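Local coordinates for beta-N-acetylglucosaminidase-like protein Glycoside hydrolase family 20 (Flavobacterium johnsoniae, PDB 6YHH) that probably removes terminal N-acetylglucosamine units from chitin-derived oligosaccharides as a family 20 beta-N-acetylhexosaminidase, at residues 340-352 against 363-375. Residues are numbered along the deposited sequence; the frame is centred on the assembly and turned at random.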
ATOM      1  N   THR A 340     -22.713  13.565 -41.159  1.00 15.63           N
ATOM      2  CA  THR A 340     -22.255  14.167 -39.916  1.00 14.37           C
ATOM      3  C   THR A 340     -20.971  13.395 -39.452  1.00 14.45           C
ATOM      4  O   THR A 340     -20.744  12.252 -39.824  1.00 14.05           O
ATOM      5  CB  THR A 340     -23.277  14.134 -38.776  1.00 15.13           C
ATOM      6  OG1 THR A 340     -23.476  12.761 -38.310  1.00 15.41           O
ATOM      7  CG2 THR A 340     -24.595  14.827 -39.145  1.00 16.09           C
ATOM      8  N   ASN A 341     -20.213  14.047 -38.593  1.00 13.23           N
ATOM      9  CA  ASN A 341     -19.078  13.366 -37.930  1.00 14.20           C
ATOM     10  C   ASN A 341     -19.559  12.154 -37.153  1.00 13.66           C
ATOM     11  O   ASN A 341     -18.866  11.140 -37.130  1.00 13.04           O
ATOM     12  CB  ASN A 341     -18.231  14.349 -37.118  1.00 14.62           C
ATOM     13  CG  ASN A 341     -17.360  15.214 -38.002  1.00 14.82           C
ATOM     14  OD1 ASN A 341     -16.923  14.810 -39.074  1.00 15.99           O
ATOM     15  ND2 ASN A 341     -17.137  16.393 -37.581  1.00 16.12           N
ATOM     16  N   HIS A 342     -20.667  12.289 -36.411  1.00 14.37           N
ATOM     17  CA  HIS A 342     -21.167  11.136 -35.664  1.00 17.36           C
ATOM     18  C   HIS A 342     -21.514   9.968 -36.594  1.00 14.68           C
ATOM     19  O   HIS A 342     -21.217   8.814 -36.260  1.00 13.29           O
ATOM     20  CB  HIS A 342     -22.372  11.536 -34.816  1.00 20.16           C
ATOM     21  CG  HIS A 342     -21.980  12.271 -33.573  1.00 25.57           C
ATOM     22  ND1 HIS A 342     -20.740  12.126 -33.000  1.00 29.94           N
ATOM     23  CD2 HIS A 342     -22.666  13.127 -32.781  1.00 33.57           C
ATOM     24  CE1 HIS A 342     -20.673  12.875 -31.911  1.00 29.08           C
ATOM     25  NE2 HIS A 342     -21.835  13.478 -31.749  1.00 34.88           N
ATOM     26  N   GLU A 343     -22.094  10.249 -37.766  1.00 13.40           N
ATOM     27  CA  GLU A 343     -22.368   9.172 -38.740  1.00 13.90           C
ATOM     28  C   GLU A 343     -21.078   8.534 -39.218  1.00 12.82           C
ATOM     29  O   GLU A 343     -20.986   7.295 -39.352  1.00 13.02           O
ATOM     30  CB  GLU A 343     -23.183   9.692 -39.952  1.00 14.85           C
ATOM     31  CG  GLU A 343     -24.609  10.009 -39.532  1.00 17.93           C
ATOM     32  CD  GLU A 343     -25.434  10.548 -40.710  1.00 23.74           C
ATOM     33  OE1 GLU A 343     -24.973  10.570 -41.868  1.00 32.94           O
ATOM     34  OE2 GLU A 343     -26.608  10.736 -40.485  1.00 29.21           O
ATOM     35  N   LEU A 344     -20.071   9.363 -39.449  1.00 11.17           N
ATOM     36  CA  LEU A 344     -18.796   8.819 -39.875  1.00 10.49           C
ATOM     37  C   LEU A 344     -18.120   7.992 -38.782  1.00 11.04           C
ATOM     38  O   LEU A 344     -17.485   6.953 -39.011  1.00 11.76           O
ATOM     39  CB  LEU A 344     -17.907   9.959 -40.335  1.00 11.53           C
ATOM     40  CG  LEU A 344     -16.437   9.664 -40.672  1.00 12.26           C
ATOM     41  CD1 LEU A 344     -16.305   8.610 -41.729  1.00 13.28           C
ATOM     42  CD2 LEU A 344     -15.699  10.932 -41.088  1.00 13.81           C
ATOM     43  N   GLN A 345     -18.255   8.471 -37.543  1.00 11.13           N
ATOM     44  CA  GLN A 345     -17.685   7.745 -36.408  1.00  9.93           C
ATOM     45  C   GLN A 345     -18.418   6.426 -36.171  1.00 10.81           C
ATOM     46  O   GLN A 345     -17.799   5.411 -35.820  1.00  9.82           O
ATOM     47  CB  GLN A 345     -17.690   8.598 -35.146  1.00 10.90           C
ATOM     48  CG  GLN A 345     -16.826   7.989 -34.064  1.00 12.26           C
ATOM     49  CD  GLN A 345     -16.934   8.740 -32.740  1.00 13.72           C
ATOM     50  OE1 GLN A 345     -16.998   9.941 -32.707  1.00 16.43           O
ATOM     51  NE2 GLN A 345     -16.961   8.012 -31.661  1.00 12.95           N
ATOM     52  N   THR A 346     -19.722   6.396 -36.418  1.00 10.78           N
ATOM     53  CA  THR A 346     -20.453   5.130 -36.305  1.00 10.90           C
ATOM     54  C   THR A 346     -20.010   4.177 -37.423  1.00 11.75           C
ATOM     55  O   THR A 346     -19.843   2.985 -37.197  1.00 10.95           O
ATOM     56  CB  THR A 346     -21.951   5.406 -36.428  1.00 10.75           C
ATOM     57  OG1 THR A 346     -22.393   6.171 -35.262  1.00 12.25           O
ATOM     58  CG2 THR A 346     -22.744   4.052 -36.476  1.00 12.17           C
ATOM     59  N   TYR A 347     -19.834   4.702 -38.644  1.00 11.43           N
ATOM     60  CA  TYR A 347     -19.228   3.859 -39.709  1.00 11.45           C
ATOM     61  C   TYR A 347     -17.875   3.227 -39.309  1.00 11.69           C
ATOM     62  O   TYR A 347     -17.642   2.027 -39.458  1.00 12.62           O
ATOM     63  CB  TYR A 347     -19.045   4.699 -40.936  1.00 12.50           C
ATOM     64  CG  TYR A 347     -18.333   3.987 -42.050  1.00 13.93           C
ATOM     65  CD1 TYR A 347     -16.998   3.993 -42.124  1.00 15.17           C
ATOM     66  CD2 TYR A 347     -19.055   3.285 -43.034  1.00 19.17           C
ATOM     67  CE1 TYR A 347     -16.323   3.283 -43.096  1.00 18.20           C
ATOM     68  CE2 TYR A 347     -18.385   2.587 -44.040  1.00 18.91           C
ATOM     69  CZ  TYR A 347     -17.024   2.596 -44.055  1.00 21.03           C
ATOM     70  OH  TYR A 347     -16.262   1.929 -45.034  1.00 26.27           O
ATOM     71  N   PHE A 348     -16.997   4.084 -38.769  1.00 11.31           N
ATOM     72  CA  PHE A 348     -15.684   3.671 -38.246  1.00 10.99           C
ATOM     73  C   PHE A 348     -15.858   2.582 -37.200  1.00 10.75           C
ATOM     74  O   PHE A 348     -15.246   1.553 -37.286  1.00 10.72           O
ATOM     75  CB  PHE A 348     -14.982   4.920 -37.649  1.00 10.90           C
ATOM     76  CG  PHE A 348     -13.814   4.595 -36.805  1.00 10.99           C
ATOM     77  CD1 PHE A 348     -12.568   4.286 -37.359  1.00 11.25           C
ATOM     78  CD2 PHE A 348     -13.952   4.540 -35.415  1.00 10.69           C
ATOM     79  CE1 PHE A 348     -11.468   3.953 -36.544  1.00 11.26           C
ATOM     80  CE2 PHE A 348     -12.853   4.225 -34.598  1.00  9.48           C
ATOM     81  CZ  PHE A 348     -11.623   3.927 -35.169  1.00 10.75           C
ATOM     82  N   THR A 349     -16.709   2.817 -36.222  1.00  9.85           N
ATOM     83  CA  THR A 349     -17.041   1.863 -35.182  1.00 10.56           C
ATOM     84  C   THR A 349     -17.534   0.509 -35.715  1.00 10.27           C
ATOM     85  O   THR A 349     -17.081  -0.571 -35.288  1.00 11.50           O
ATOM     86  CB  THR A 349     -18.101   2.442 -34.218  1.00 10.47           C
ATOM     87  OG1 THR A 349     -17.571   3.646 -33.628  1.00 11.17           O
ATOM     88  CG2 THR A 349     -18.492   1.453 -33.158  1.00 11.30           C
ATOM     89  N   MET A 350     -18.380   0.578 -36.752  1.00 10.18           N
ATOM     90  CA  MET A 350     -18.919  -0.654 -37.359  1.00 11.87           C
ATOM     91  C   MET A 350     -17.910  -1.382 -38.218  1.00 13.14           C
ATOM     92  O   MET A 350     -18.103  -2.613 -38.438  1.00 13.01           O
ATOM     93  CB  MET A 350     -20.229  -0.366 -38.130  1.00 11.82           C
ATOM     94  CG  MET A 350     -21.400  -0.095 -37.167  1.00 12.58           C
ATOM     95  SD  MET A 350     -21.688  -1.388 -35.952  1.00 14.76           S
ATOM     96  CE  MET A 350     -21.764  -2.765 -37.129  1.00 15.91           C
ATOM     97  N   GLN A 351     -16.817  -0.718 -38.614  1.00 13.45           N
ATOM     98  CA  GLN A 351     -15.690  -1.411 -39.222  1.00 11.99           C
ATOM     99  C   GLN A 351     -14.918  -2.270 -38.183  1.00 12.27           C
ATOM    100  O   GLN A 351     -14.281  -3.270 -38.498  1.00 13.35           O
ATOM    101  CB  GLN A 351     -14.720  -0.490 -39.983  1.00 14.11           C
ATOM    102  CG  GLN A 351     -15.320   0.402 -41.000  1.00 17.30           C
ATOM    103  CD  GLN A 351     -16.313  -0.296 -41.868  1.00 22.09           C
ATOM    104  OE1 GLN A 351     -17.539   0.002 -41.835  1.00 31.81           O
ATOM    105  NE2 GLN A 351     -15.824  -1.226 -42.619  1.00 21.29           N
ATOM    106  N   LEU A 352     -14.938  -1.838 -36.906  1.00 10.76           N
ATOM    107  CA  LEU A 352     -14.245  -2.561 -35.811  1.00 10.63           C
ATOM    108  C   LEU A 352     -15.093  -3.790 -35.362  1.00  9.70           C
ATOM    109  O   LEU A 352     -14.586  -4.744 -34.780  1.00 10.67           O
ATOM    110  CB  LEU A 352     -14.096  -1.631 -34.589  1.00 10.56           C
ATOM    111  CG  LEU A 352     -13.440  -0.279 -34.932  1.00 10.65           C
ATOM    112  CD1 LEU A 352     -13.072   0.471 -33.663  1.00 11.37           C
ATOM    113  CD2 LEU A 352     -12.154  -0.461 -35.717  1.00 11.89           C
ATOM    114  N   LEU A 363     -19.326  -5.505 -29.023  1.00 11.64           N
ATOM    115  CA  LEU A 363     -18.778  -4.119 -29.009  1.00 11.18           C
ATOM    116  C   LEU A 363     -19.544  -3.245 -28.082  1.00 10.17           C
ATOM    117  O   LEU A 363     -20.769  -3.289 -28.023  1.00 11.55           O
ATOM    118  CB  LEU A 363     -18.857  -3.557 -30.455  1.00 11.67           C
ATOM    119  CG  LEU A 363     -18.229  -2.200 -30.822  1.00 12.76           C
ATOM    120  CD1 LEU A 363     -17.801  -2.183 -32.251  1.00 11.99           C
ATOM    121  CD2 LEU A 363     -19.184  -1.075 -30.415  1.00 11.73           C
ATOM    122  N   MET A 364     -18.812  -2.452 -27.296  1.00  9.87           N
ATOM    123  CA  MET A 364     -19.375  -1.444 -26.421  1.00  9.87           C
ATOM    124  C   MET A 364     -18.706  -0.119 -26.705  1.00  9.71           C
ATOM    125  O   MET A 364     -17.543  -0.079 -27.039  1.00  9.13           O
ATOM    126  CB  MET A 364     -19.137  -1.922 -24.975  1.00  9.35           C
ATOM    127  CG  MET A 364     -19.732  -0.970 -23.923  1.00 10.09           C
ATOM    128  SD  MET A 364     -19.790  -1.758 -22.323  1.00 10.37           S
ATOM    129  CE  MET A 364     -20.526  -0.423 -21.353  1.00 11.04           C
ATOM    130  N   GLY A 365     -19.428   0.953 -26.505  1.00  9.27           N
ATOM    131  CA  GLY A 365     -18.867   2.283 -26.641  1.00  9.68           C
ATOM    132  C   GLY A 365     -19.635   3.356 -25.913  1.00  8.90           C
ATOM    133  O   GLY A 365     -20.830   3.192 -25.591  1.00  8.45           O
ATOM    134  N   TRP A 366     -18.962   4.496 -25.691  1.00  9.05           N
ATOM    135  CA  TRP A 366     -19.612   5.674 -25.134  1.00  8.50           C
ATOM    136  C   TRP A 366     -20.717   6.167 -26.095  1.00  9.36           C
ATOM    137  O   TRP A 366     -20.678   5.910 -27.298  1.00  9.53           O
ATOM    138  CB  TRP A 366     -18.582   6.775 -24.912  1.00  8.69           C
ATOM    139  CG  TRP A 366     -17.495   6.363 -23.926  1.00  8.14           C
ATOM    140  CD1 TRP A 366     -16.175   6.194 -24.215  1.00  8.51           C
ATOM    141  CD2 TRP A 366     -17.623   6.142 -22.498  1.00  8.12           C
ATOM    142  NE1 TRP A 366     -15.517   5.757 -23.099  1.00  8.58           N
ATOM    143  CE2 TRP A 366     -16.371   5.729 -22.035  1.00  7.35           C
ATOM    144  CE3 TRP A 366     -18.691   6.209 -21.562  1.00  7.94           C
ATOM    145  CZ2 TRP A 366     -16.124   5.423 -20.721  1.00  7.52           C
ATOM    146  CZ3 TRP A 366     -18.428   5.936 -20.249  1.00  7.76           C
ATOM    147  CH2 TRP A 366     -17.153   5.560 -19.827  1.00  7.11           C
ATOM    148  N   GLU A 367     -21.738   6.790 -25.544  1.00  8.66           N
ATOM    149  CA  GLU A 367     -22.995   7.044 -26.259  1.00  9.90           C
ATOM    150  C   GLU A 367     -22.854   7.720 -27.620  1.00 10.69           C
ATOM    151  O   GLU A 367     -23.763   7.579 -28.473  1.00 11.58           O
ATOM    152  CB  GLU A 367     -23.914   7.836 -25.318  1.00  9.89           C
ATOM    153  CG  GLU A 367     -23.454   9.260 -25.058  1.00 11.53           C
ATOM    154  CD  GLU A 367     -24.362   9.979 -24.126  1.00 12.75           C
ATOM    155  OE1 GLU A 367     -24.408   9.565 -22.956  1.00 11.90           O
ATOM    156  OE2 GLU A 367     -25.015  10.970 -24.577  1.00 12.53           O
ATOM    157  N   GLU A 368     -21.805   8.502 -27.826  1.00 10.30           N
ATOM    158  CA  GLU A 368     -21.570   9.125 -29.145  1.00 10.39           C
ATOM    159  C   GLU A 368     -21.608   8.184 -30.301  1.00 10.39           C
ATOM    160  O   GLU A 368     -21.974   8.628 -31.434  1.00 10.29           O
ATOM    161  CB  GLU A 368     -20.334   9.991 -29.208  1.00 10.86           C
ATOM    162  CG  GLU A 368     -20.365  11.151 -28.213  1.00 11.66           C
ATOM    163  CD  GLU A 368     -19.678  10.890 -26.874  1.00 11.20           C
ATOM    164  OE1 GLU A 368     -19.872   9.768 -26.321  1.00 10.56           O
ATOM    165  OE2 GLU A 368     -18.977  11.842 -26.353  1.00 10.64           O
ATOM    166  N   ILE A 369     -21.323   6.905 -30.074  1.00 10.37           N
ATOM    167  CA  ILE A 369     -21.338   5.945 -31.156  1.00 11.57           C
ATOM    168  C   ILE A 369     -22.709   5.666 -31.745  1.00 11.90           C
ATOM    169  O   ILE A 369     -22.824   5.114 -32.870  1.00 11.11           O
ATOM    170  CB  ILE A 369     -20.629   4.586 -30.845  1.00 11.20           C
ATOM    171  CG1 ILE A 369     -21.368   3.767 -29.798  1.00 11.04           C
ATOM    172  CG2 ILE A 369     -19.156   4.856 -30.424  1.00 11.03           C
ATOM    173  CD1 ILE A 369     -20.913   2.323 -29.725  1.00 12.15           C
ATOM    174  N   LEU A 370     -23.744   6.002 -31.009  1.00 10.93           N
ATOM    175  CA  LEU A 370     -25.093   5.711 -31.462  1.00 12.82           C
ATOM    176  C   LEU A 370     -25.635   6.733 -32.478  1.00 12.54           C
ATOM    177  O   LEU A 370     -25.994   7.849 -32.109  1.00 12.51           O
ATOM    178  CB  LEU A 370     -26.000   5.581 -30.224  1.00 14.92           C
ATOM    179  CG  LEU A 370     -27.460   5.242 -30.429  1.00 17.62           C
ATOM    180  CD1 LEU A 370     -27.658   4.126 -31.404  1.00 19.77           C
ATOM    181  CD2 LEU A 370     -28.324   5.069 -29.178  1.00 17.94           C
ATOM    182  N   THR A 371     -25.592   6.291 -33.738  1.00 12.06           N
ATOM    183  CA  THR A 371     -26.402   6.831 -34.826  1.00 13.39           C
ATOM    184  C   THR A 371     -27.096   5.647 -35.508  1.00 13.80           C
ATOM    185  O   THR A 371     -26.875   4.507 -35.146  1.00 13.62           O
ATOM    186  CB  THR A 371     -25.650   7.731 -35.775  1.00 13.46           C
ATOM    187  OG1 THR A 371     -24.682   6.964 -36.479  1.00 12.21           O
ATOM    188  CG2 THR A 371     -25.007   8.900 -35.025  1.00 13.91           C
ATOM    189  N   LYS A 372     -27.967   5.928 -36.518  1.00 16.70           N
ATOM    190  CA  LYS A 372     -28.910   4.905 -36.976  1.00 16.87           C
ATOM    191  C   LYS A 372     -28.279   3.598 -37.423  1.00 16.50           C
ATOM    192  O   LYS A 372     -28.820   2.502 -37.164  1.00 19.47           O
ATOM    193  CB  LYS A 372     -29.863   5.543 -38.030  1.00 18.83           C
ATOM    194  CG  LYS A 372     -29.182   5.818 -39.321  1.00 20.75           C
ATOM    195  N   ASP A 373     -27.112   3.605 -38.018  1.00 15.58           N
ATOM    196  CA  ASP A 373     -26.580   2.367 -38.554  1.00 15.72           C
ATOM    197  C   ASP A 373     -25.698   1.568 -37.549  1.00 15.26           C
ATOM    198  O   ASP A 373     -25.070   0.605 -37.938  1.00 16.39           O
ATOM    199  CB  ASP A 373     -25.758   2.646 -39.800  1.00 16.97           C
ATOM    200  CG  ASP A 373     -26.591   3.114 -41.010  1.00 20.75           C
ATOM    201  OD1 ASP A 373     -27.808   3.128 -40.960  1.00 19.90           O
ATOM    202  OD2 ASP A 373     -25.932   3.471 -42.036  1.00 20.65           O
ATOM    203  N   LEU A 374     -25.554   2.022 -36.297  1.00 13.17           N
ATOM    204  CA  LEU A 374     -24.934   1.182 -35.289  1.00 13.78           C
ATOM    205  C   LEU A 374     -25.700  -0.099 -35.109  1.00 12.98           C
ATOM    206  O   LEU A 374     -26.903  -0.015 -34.863  1.00 13.43           O
ATOM    207  CB  LEU A 374     -24.909   1.935 -33.940  1.00 13.88           C
ATOM    208  CG  LEU A 374     -24.081   1.265 -32.856  1.00 13.52           C
ATOM    209  CD1 LEU A 374     -22.598   1.199 -33.191  1.00 13.69           C
ATOM    210  CD2 LEU A 374     -24.296   1.953 -31.498  1.00 14.09           C
ATOM    211  N   SER A 375     -25.044  -1.239 -35.211  1.00 13.19           N
ATOM    212  CA  SER A 375     -25.687  -2.520 -34.875  1.00 14.09           C
ATOM    213  C   SER A 375     -26.374  -2.495 -33.527  1.00 16.22           C
ATOM    214  O   SER A 375     -25.762  -2.058 -32.525  1.00 13.69           O
ATOM    215  CB  SER A 375     -24.690  -3.626 -34.890  1.00 14.85           C
ATOM    216  OG  SER A 375     -25.273  -4.814 -34.419  1.00 15.95           O
TER
HETATM  217  O   HOH W   1     -20.428   8.518 -33.645  1.00 19.92           O
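Thr346 lies against the loop 370-374, its methyl CG2 3.5 Å from Leu374 N and its hydroxyl turned to the end of the short 3-10 segment 367-369. The residue is a worked example of how one helix side chain can fix a loop through two chemistries. With OG1 anti to the carbonyl carbon (chi1 -67°), the hydroxyl donates to Ile369 O at 2.7 Å, from above the carbonyl plane. Thr371 OG1 lies 2.7 Å from Thr346 OG1 and probably donates to it, though its proton has another acceptor within reach; the Thr371 methyl CG2 rests on His342 CB. With an alanine in place of Thr346, Ile369 O and the Thr371 hydroxyl would probably lose their shared partner, and the gap left by CG2 is likely to let the beta turn 371-374 shift.

One turn back, a water donates to both His342 O and Glu368 O, bridging the two backbones. The His342 ring has Glu368 O 4.0 Å above one face, off-centre. A helical turn beyond Thr346, Thr349 bonds back to Gln345 O, which it reaches from the face opposite to that used by its own N-H; its CG2 meets both methyls of Leu363 at 3.8 Å. Met350, curled through its two outer torsions, brings SD to Leu374 CD1 and to Ser375 N, the latter a weak but nearly straight bond (3.4 Å, 171°).

Gln345 touches Ile369 CG2 through NE2, which also donates to Gly315 O. The carboxylate of Glu368 turns from the helix to Trp383 NE1 and to the backbone N of Glu317, the predicted proton donor. Helix 341-358 thus lies in the beta-alpha-beta crossover between parallel strands 310-312 and 362-366 of the TIM barrel, whose active site sits at the strands' C-terminal ends.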